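Local coordinates for uncharacterized protein (Bacteroides eggerthii DSM 20697, PDB 4ECO) that is of unknown function but, being built largely of leucine-rich repeats, probably serves in binding other proteins, at residues A[39-44]-A[96-101]; A[92-97]-A[192-197]; A[213-218]-A[256-261]. All blocks are in the same frame, centred on the assembly; numbering follows the deposited sequence.

Contact 1. Residues A[39-44]-A[96-101]; sequences WDALNG and RVPDAI
A41 and L42, where helix 27-41 gives way to a turn, pack against the backbone and proline ring of R96-V97-P98. A41 and R96 have the nearest CA atoms across the contact, 6.1 Å apart. Along L42 the contact can be traced atom by atom. With CG set anti to the carbonyl carbon (chi1 -65°), CB stays back from the other segment and CG carries the branch forward. At the tip both methyls, CD1 and CD2, meet the methyl CG2 of V97, each at 4.1 Å, and CD2 in addition lies over the peptide link between R96 and V97. The distance from L42 CD2 to R96 O is 3.7 Å; R96 N is equally near, and V97 N only slightly farther. One apolar branch thus covers backbone polar atoms as well as meeting carbon. A41 approaches from beside it: its CB, pointing toward the other segment, sits 3.4 Å from R96 O and 3.7 Å from P98 CG, so the proline ring lies against the methyl. P98 also reaches I38, one turn earlier in the helix. Direct polar contact is replaced by a water, which donates to A41 O at 2.5 Å and accepts from R96 N at 3.0 Å. The sequence GRVPDAI resembles the GxIPxxL signature of plant-type leucine-rich repeats, and probably marks such a repeat. Independently of that, the contacts of I38, A41 and L42 place the end of helix 27-41 against residues 96-98. Chemically, the seam is mainly apolar: carbon covers the strand backbone, and a single bridging water serves the helix-end carbonyl and the R96 amide together.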
# COMPACT_ATOMS: atom_id res chain seq x y z
N TRP A 39 -6.61 -26.52 24.29
CA TRP A 39 -5.20 -26.43 24.69
C TRP A 39 -4.54 -27.82 24.56
O TRP A 39 -3.52 -27.93 23.89
CB TRP A 39 -5.11 -25.89 26.13
CG TRP A 39 -3.73 -25.53 26.59
CD1 TRP A 39 -3.03 -24.40 26.28
CD2 TRP A 39 -2.95 -26.22 27.57
NE1 TRP A 39 -1.83 -24.38 26.96
CE2 TRP A 39 -1.77 -25.47 27.79
CE3 TRP A 39 -3.16 -27.38 28.33
CZ2 TRP A 39 -0.79 -25.87 28.70
CZ3 TRP A 39 -2.15 -27.80 29.19
CH2 TRP A 39 -0.99 -27.05 29.36
N ASP A 40 -5.18 -28.88 25.12
CA ASP A 40 -4.70 -30.27 25.06
C ASP A 40 -4.54 -30.76 23.62
O ASP A 40 -3.49 -31.33 23.29
CB ASP A 40 -5.66 -31.21 25.81
CG ASP A 40 -5.64 -31.09 27.32
OD1 ASP A 40 -4.63 -30.60 27.87
OD2 ASP A 40 -6.64 -31.51 27.95
N ALA A 41 -5.56 -30.54 22.76
CA ALA A 41 -5.57 -30.95 21.36
C ALA A 41 -4.52 -30.21 20.51
O ALA A 41 -4.04 -30.76 19.50
CB ALA A 41 -6.95 -30.69 20.78
N LEU A 42 -4.17 -28.97 20.89
CA LEU A 42 -3.24 -28.13 20.14
C LEU A 42 -1.85 -28.10 20.78
O LEU A 42 -1.09 -27.14 20.57
CB LEU A 42 -3.81 -26.71 19.98
CG LEU A 42 -5.09 -26.63 19.13
CD1 LEU A 42 -5.55 -25.22 19.01
CD2 LEU A 42 -4.89 -27.22 17.75
N ASN A 43 -1.50 -29.20 21.53
CA ASN A 43 -0.21 -29.42 22.18
C ASN A 43 0.22 -28.20 23.05
O ASN A 43 1.38 -27.81 23.08
CB ASN A 43 0.84 -29.74 21.10
CG ASN A 43 2.15 -30.27 21.59
OD1 ASN A 43 3.22 -29.83 21.15
ND2 ASN A 43 2.11 -31.23 22.51
N GLY A 44 -0.75 -27.65 23.79
CA GLY A 44 -0.61 -26.49 24.66
C GLY A 44 0.55 -26.47 25.65
O GLY A 44 1.01 -25.39 26.04
N ARG A 96 -5.02 -30.42 15.96
CA ARG A 96 -6.34 -30.32 15.35
C ARG A 96 -7.30 -29.57 16.28
O ARG A 96 -7.35 -29.91 17.46
CB ARG A 96 -6.87 -31.73 15.02
CG ARG A 96 -6.01 -32.48 13.98
CD ARG A 96 -6.25 -33.99 13.96
NE ARG A 96 -7.67 -34.35 13.90
CZ ARG A 96 -8.34 -34.62 12.78
NH1 ARG A 96 -7.71 -34.60 11.61
NH2 ARG A 96 -9.63 -34.92 12.83
N VAL A 97 -8.01 -28.53 15.78
CA VAL A 97 -8.95 -27.74 16.58
C VAL A 97 -10.16 -28.63 16.83
O VAL A 97 -10.79 -29.07 15.87
CB VAL A 97 -9.29 -26.37 15.93
CG1 VAL A 97 -10.28 -25.59 16.78
CG2 VAL A 97 -8.02 -25.55 15.71
N PRO A 98 -10.39 -29.03 18.11
CA PRO A 98 -11.44 -30.02 18.40
C PRO A 98 -12.84 -29.44 18.34
O PRO A 98 -13.01 -28.23 18.33
CB PRO A 98 -11.09 -30.50 19.81
CG PRO A 98 -10.39 -29.38 20.45
CD PRO A 98 -9.70 -28.59 19.36
N ASP A 99 -13.85 -30.34 18.35
CA ASP A 99 -15.27 -30.01 18.28
C ASP A 99 -15.72 -29.25 19.52
O ASP A 99 -16.80 -28.65 19.50
CB ASP A 99 -16.11 -31.29 18.10
CG ASP A 99 -15.63 -32.16 16.95
OD1 ASP A 99 -15.49 -31.63 15.82
OD2 ASP A 99 -15.31 -33.33 17.19
N ALA A 100 -14.89 -29.24 20.57
CA ALA A 100 -15.11 -28.54 21.84
C ALA A 100 -15.25 -27.01 21.64
O ALA A 100 -15.87 -26.33 22.46
CB ALA A 100 -13.95 -28.84 22.81
N ILE A 101 -14.72 -26.49 20.51
CA ILE A 101 -14.74 -25.08 20.14
C ILE A 101 -16.21 -24.57 20.10
O ILE A 101 -16.45 -23.44 20.55
CB ILE A 101 -13.97 -24.83 18.80
CG1 ILE A 101 -13.74 -23.34 18.50
CG2 ILE A 101 -14.53 -25.57 17.60
CD1 ILE A 101 -12.41 -22.82 18.94
O HOH W 1 -4.74 -32.58 18.00

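Contact 2. Residues A[92-97]-A[192-197]; sequences GASGRV and SNNITF. With NA (sodium ion), chain C.
G95 O is gripped by T196 twice, through the backbone N at 2.9 Å and more weakly through OG1 at 3.3 Å, while I195 CA lies close enough for a CA-H...O contact. It belongs to a short parallel ladder, evidenced by the bridges S94-N194 and G95-I195, probably the second, smaller sheet found in plant-type leucine-rich repeats. In that register G95 N gives to N194 O at 3.0 Å, from above the carbonyl plane. The straighter bonds flank it: N194 N gives to A93 O at 2.8 Å (170°), in the carbonyl plane, and V97 N gives to F197 O. The chain turns a corner at G95, where any CB would collide with the carbonyl oxygen of S94. On the side of I195, its CD1 touches A93 CB at 3.5 Å and its CG2 touches V97 CG2. N193 holds the start of the strand: OD1 accepts from I195 N on a lone pair, an Asx turn, and S216 OG bonds to the same oxygen. Just before it, S192 O binds the sodium ion at 2.5 Å, with E117 as the other protein ligand. At the far end R96, bent at chi3 (50°), folds its guanidinium over one face of F197, a cation-pi stack with planes 27° apart, while NE forms a salt bridge with E228. In this stack NH2 sits above the ring centre, and NH1 comes to 3.4 Å from F197 CD2.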
# COMPACT_ATOMS: atom_id res chain seq x y z
N GLY A 92 2.24 -20.81 18.69
CA GLY A 92 2.86 -21.92 17.98
C GLY A 92 2.13 -23.22 18.23
O GLY A 92 2.76 -24.26 18.40
N ALA A 93 0.79 -23.14 18.25
CA ALA A 93 -0.13 -24.26 18.44
C ALA A 93 0.08 -25.34 17.36
O ALA A 93 0.42 -25.01 16.22
CB ALA A 93 -1.56 -23.75 18.40
N SER A 94 -0.05 -26.62 17.75
CA SER A 94 0.20 -27.75 16.87
C SER A 94 -0.81 -28.82 17.13
O SER A 94 -0.81 -29.40 18.22
CB SER A 94 1.62 -28.29 17.08
OG SER A 94 1.83 -29.52 16.42
N GLY A 95 -1.63 -29.12 16.12
CA GLY A 95 -2.64 -30.15 16.22
C GLY A 95 -3.91 -29.85 15.47
O GLY A 95 -3.91 -29.13 14.47
N ARG A 96 -5.02 -30.42 15.96
CA ARG A 96 -6.34 -30.32 15.35
C ARG A 96 -7.30 -29.57 16.28
O ARG A 96 -7.35 -29.91 17.46
CB ARG A 96 -6.87 -31.73 15.02
CG ARG A 96 -6.01 -32.48 13.98
CD ARG A 96 -6.25 -33.99 13.96
NE ARG A 96 -7.67 -34.35 13.90
CZ ARG A 96 -8.34 -34.62 12.78
NH1 ARG A 96 -7.71 -34.60 11.61
NH2 ARG A 96 -9.63 -34.92 12.83
N VAL A 97 -8.01 -28.53 15.78
CA VAL A 97 -8.95 -27.74 16.58
C VAL A 97 -10.16 -28.63 16.83
O VAL A 97 -10.79 -29.07 15.87
CB VAL A 97 -9.29 -26.37 15.93
CG1 VAL A 97 -10.28 -25.59 16.78
CG2 VAL A 97 -8.02 -25.55 15.71
N SER A 192 3.63 -20.35 11.22
CA SER A 192 3.64 -19.77 12.58
C SER A 192 3.07 -20.78 13.58
O SER A 192 3.13 -20.58 14.80
CB SER A 192 2.84 -18.47 12.62
OG SER A 192 1.44 -18.74 12.57
N ASN A 193 2.47 -21.84 13.04
CA ASN A 193 1.82 -22.91 13.79
C ASN A 193 1.73 -24.19 12.94
O ASN A 193 1.98 -24.15 11.73
CB ASN A 193 0.40 -22.45 14.20
CG ASN A 193 -0.47 -22.13 13.00
OD1 ASN A 193 -0.94 -23.02 12.29
ND2 ASN A 193 -0.63 -20.86 12.70
N ASN A 194 1.28 -25.28 13.58
CA ASN A 194 1.07 -26.54 12.90
C ASN A 194 -0.40 -27.01 13.09
O ASN A 194 -0.65 -28.16 13.43
CB ASN A 194 2.07 -27.58 13.38
CG ASN A 194 2.27 -28.67 12.37
OD1 ASN A 194 2.97 -28.51 11.37
ND2 ASN A 194 1.59 -29.79 12.60
N ILE A 195 -1.37 -26.09 12.85
CA ILE A 195 -2.79 -26.41 12.90
C ILE A 195 -3.09 -27.18 11.60
O ILE A 195 -2.95 -26.62 10.52
CB ILE A 195 -3.71 -25.16 13.10
CG1 ILE A 195 -3.30 -24.22 14.26
CG2 ILE A 195 -5.19 -25.52 13.12
CD1 ILE A 195 -3.30 -24.80 15.56
N THR A 196 -3.47 -28.46 11.71
CA THR A 196 -3.69 -29.31 10.54
C THR A 196 -5.18 -29.54 10.25
O THR A 196 -5.52 -30.08 9.20
CB THR A 196 -2.98 -30.66 10.75
OG1 THR A 196 -3.42 -31.25 11.98
CG2 THR A 196 -1.46 -30.51 10.75
N PHE A 197 -6.05 -29.12 11.16
CA PHE A 197 -7.49 -29.33 11.04
C PHE A 197 -8.25 -28.29 11.88
O PHE A 197 -7.78 -27.89 12.95
CB PHE A 197 -7.82 -30.77 11.54
CG PHE A 197 -9.18 -31.29 11.19
CD1 PHE A 197 -10.28 -31.00 11.99
CD2 PHE A 197 -9.38 -32.08 10.07
CE1 PHE A 197 -11.56 -31.43 11.64
CE2 PHE A 197 -10.65 -32.53 9.73
CZ PHE A 197 -11.73 -32.21 10.53
NA NA C . 2.38 -18.68 16.16

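Contact 3. Residues A[213-218]-A[256-261]; sequences MGNSPF and VYNCPN
Strands 210-214 and 253-257 run parallel in register here, M213 facing V256 and G214 facing Y257, with Y257 N giving to M213 O at 3.0 Å (169°). On the face of M213, a selenomethionine, its side chain runs alongside that of V256, with CG 4.0 Å from V256 CG1. Past the strands the chain turns, and two asparagines meet: N258 ND2 gives to N215 OD1 at 2.8 Å, the donor in the carbonyl plane of N215 but the acceptor tilted from the amide plane of N258, the two amide planes 80° apart. N258 CG stands anti to its N (chi1 -169°), which carries the amide across toward N215. The other ends are also occupied, N215 ND2 by S114 O and N258 OD1 by G189 N, and Q187 O is a second partner of N258 ND2. With an alanine here in place of N215, N258 ND2 would probably be left with Q187 O but without the N215 acceptor, and S114 O would lose the bond from N215 ND2. Further along, C259 SG comes to 3.5 Å from F218 CE1, oblique to a ring whose one face is covered by S216 CB. N261 ND2 closes the end by bonding to P217 O at 2.8 Å, and a water joins S216 O, F218 O and N261 N. C259 probably holds the position that asparagine or cysteine fills in the repeat consensus. N283, probably at the equivalent place in the following repeat, accepts from C259 N and gives to V256 O, as in the asparagine ladder typical of leucine-rich repeat solenoids, whose parallel strands continue this stacking.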
# COMPACT_ATOMS: atom_id res chain seq x y z
N MSE A 213 -7.25 -16.75 10.47
CA MSE A 213 -6.32 -17.87 10.46
C MSE A 213 -5.22 -17.55 9.48
O MSE A 213 -5.43 -16.81 8.50
CB MSE A 213 -6.97 -19.24 10.20
CG MSE A 213 -7.52 -19.49 8.80
SE MSE A 213 -9.03 -20.77 8.93
CE MSE A 213 -10.45 -19.40 8.88
N GLY A 214 -4.03 -18.05 9.79
CA GLY A 214 -2.88 -17.84 8.93
C GLY A 214 -1.64 -18.57 9.34
O GLY A 214 -1.49 -18.95 10.51
N ASN A 215 -0.76 -18.79 8.36
CA ASN A 215 0.57 -19.42 8.45
C ASN A 215 0.45 -20.87 8.96
O ASN A 215 1.32 -21.36 9.68
CB ASN A 215 1.50 -18.56 9.31
CG ASN A 215 1.34 -17.08 9.04
OD1 ASN A 215 1.70 -16.58 7.98
ND2 ASN A 215 0.69 -16.37 9.94
N SER A 216 -0.62 -21.56 8.51
CA SER A 216 -0.99 -22.92 8.89
C SER A 216 -0.76 -23.91 7.77
O SER A 216 -0.94 -23.56 6.60
CB SER A 216 -2.47 -22.98 9.29
OG SER A 216 -2.70 -22.50 10.61
N PRO A 217 -0.41 -25.16 8.10
CA PRO A 217 -0.13 -26.14 7.03
C PRO A 217 -1.35 -26.94 6.58
O PRO A 217 -1.19 -27.87 5.78
CB PRO A 217 0.88 -27.08 7.68
CG PRO A 217 0.58 -27.02 9.13
CD PRO A 217 -0.11 -25.73 9.43
N PHE A 218 -2.56 -26.59 7.08
CA PHE A 218 -3.75 -27.37 6.73
C PHE A 218 -4.13 -27.22 5.25
O PHE A 218 -3.70 -26.29 4.57
CB PHE A 218 -4.96 -27.02 7.63
CG PHE A 218 -5.23 -25.56 7.93
CD1 PHE A 218 -5.16 -24.59 6.93
CD2 PHE A 218 -5.67 -25.17 9.19
CE1 PHE A 218 -5.46 -23.26 7.20
CE2 PHE A 218 -5.96 -23.83 9.46
CZ PHE A 218 -5.87 -22.88 8.46
N VAL A 256 -7.83 -15.84 5.84
CA VAL A 256 -7.17 -17.12 5.55
C VAL A 256 -5.88 -16.73 4.84
O VAL A 256 -5.84 -16.60 3.62
CB VAL A 256 -8.05 -18.12 4.75
CG1 VAL A 256 -7.46 -19.52 4.84
CG2 VAL A 256 -9.49 -18.12 5.25
N TYR A 257 -4.85 -16.42 5.62
CA TYR A 257 -3.62 -15.82 5.12
C TYR A 257 -2.43 -16.75 5.20
O TYR A 257 -2.20 -17.37 6.23
CB TYR A 257 -3.33 -14.56 5.97
CG TYR A 257 -2.00 -13.88 5.74
CD1 TYR A 257 -1.86 -12.88 4.78
CD2 TYR A 257 -0.91 -14.14 6.57
CE1 TYR A 257 -0.65 -12.21 4.61
CE2 TYR A 257 0.31 -13.50 6.39
CZ TYR A 257 0.43 -12.51 5.42
OH TYR A 257 1.62 -11.84 5.25
N ASN A 258 -1.63 -16.75 4.14
CA ASN A 258 -0.38 -17.48 4.01
C ASN A 258 -0.52 -18.93 4.51
O ASN A 258 0.12 -19.31 5.50
CB ASN A 258 0.73 -16.74 4.77
CG ASN A 258 2.12 -17.23 4.54
OD1 ASN A 258 2.44 -17.85 3.53
ND2 ASN A 258 2.99 -16.96 5.49
N CYS A 259 -1.38 -19.73 3.85
CA CYS A 259 -1.52 -21.14 4.17
C CYS A 259 -1.02 -21.91 2.94
O CYS A 259 -1.73 -22.05 1.93
CB CYS A 259 -2.96 -21.48 4.57
SG CYS A 259 -3.53 -20.63 6.07
N PRO A 260 0.31 -22.25 2.96
CA PRO A 260 0.97 -22.80 1.76
C PRO A 260 0.42 -24.10 1.20
O PRO A 260 0.66 -24.37 0.01
CB PRO A 260 2.40 -23.02 2.22
CG PRO A 260 2.33 -23.10 3.68
CD PRO A 260 1.29 -22.10 4.05
N ASN A 261 -0.31 -24.89 2.00
CA ASN A 261 -0.81 -26.16 1.48
C ASN A 261 -2.26 -26.03 0.93
O ASN A 261 -2.83 -27.04 0.48
CB ASN A 261 -0.67 -27.26 2.52
CG ASN A 261 0.78 -27.48 2.89
OD1 ASN A 261 1.68 -27.51 2.03
ND2 ASN A 261 1.06 -27.56 4.19
O HOH W 2 -1.77 -24.54 4.34

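In the fold
From the N terminus, contact 1 comes first, closing a loop of 51 residues between helix 27-41 and strand 96-97. Contact 2 opens on that same stretch, sharing R96 and V97, and closes a far longer loop of 94 residues on strand 194-198. The two therefore overlap end to end rather than nest, and L42 O bonding to S94 N joins them directly. Contact 3 follows in series, closing 37 residues between strands 210-214 and 253-257. It touches contact 2 through S192 N with N215 O, but stays about 7 Å from contact 1 at nearest atoms. Together they tie the N-terminal helix, the small two-stranded sheet and the main repeat strands.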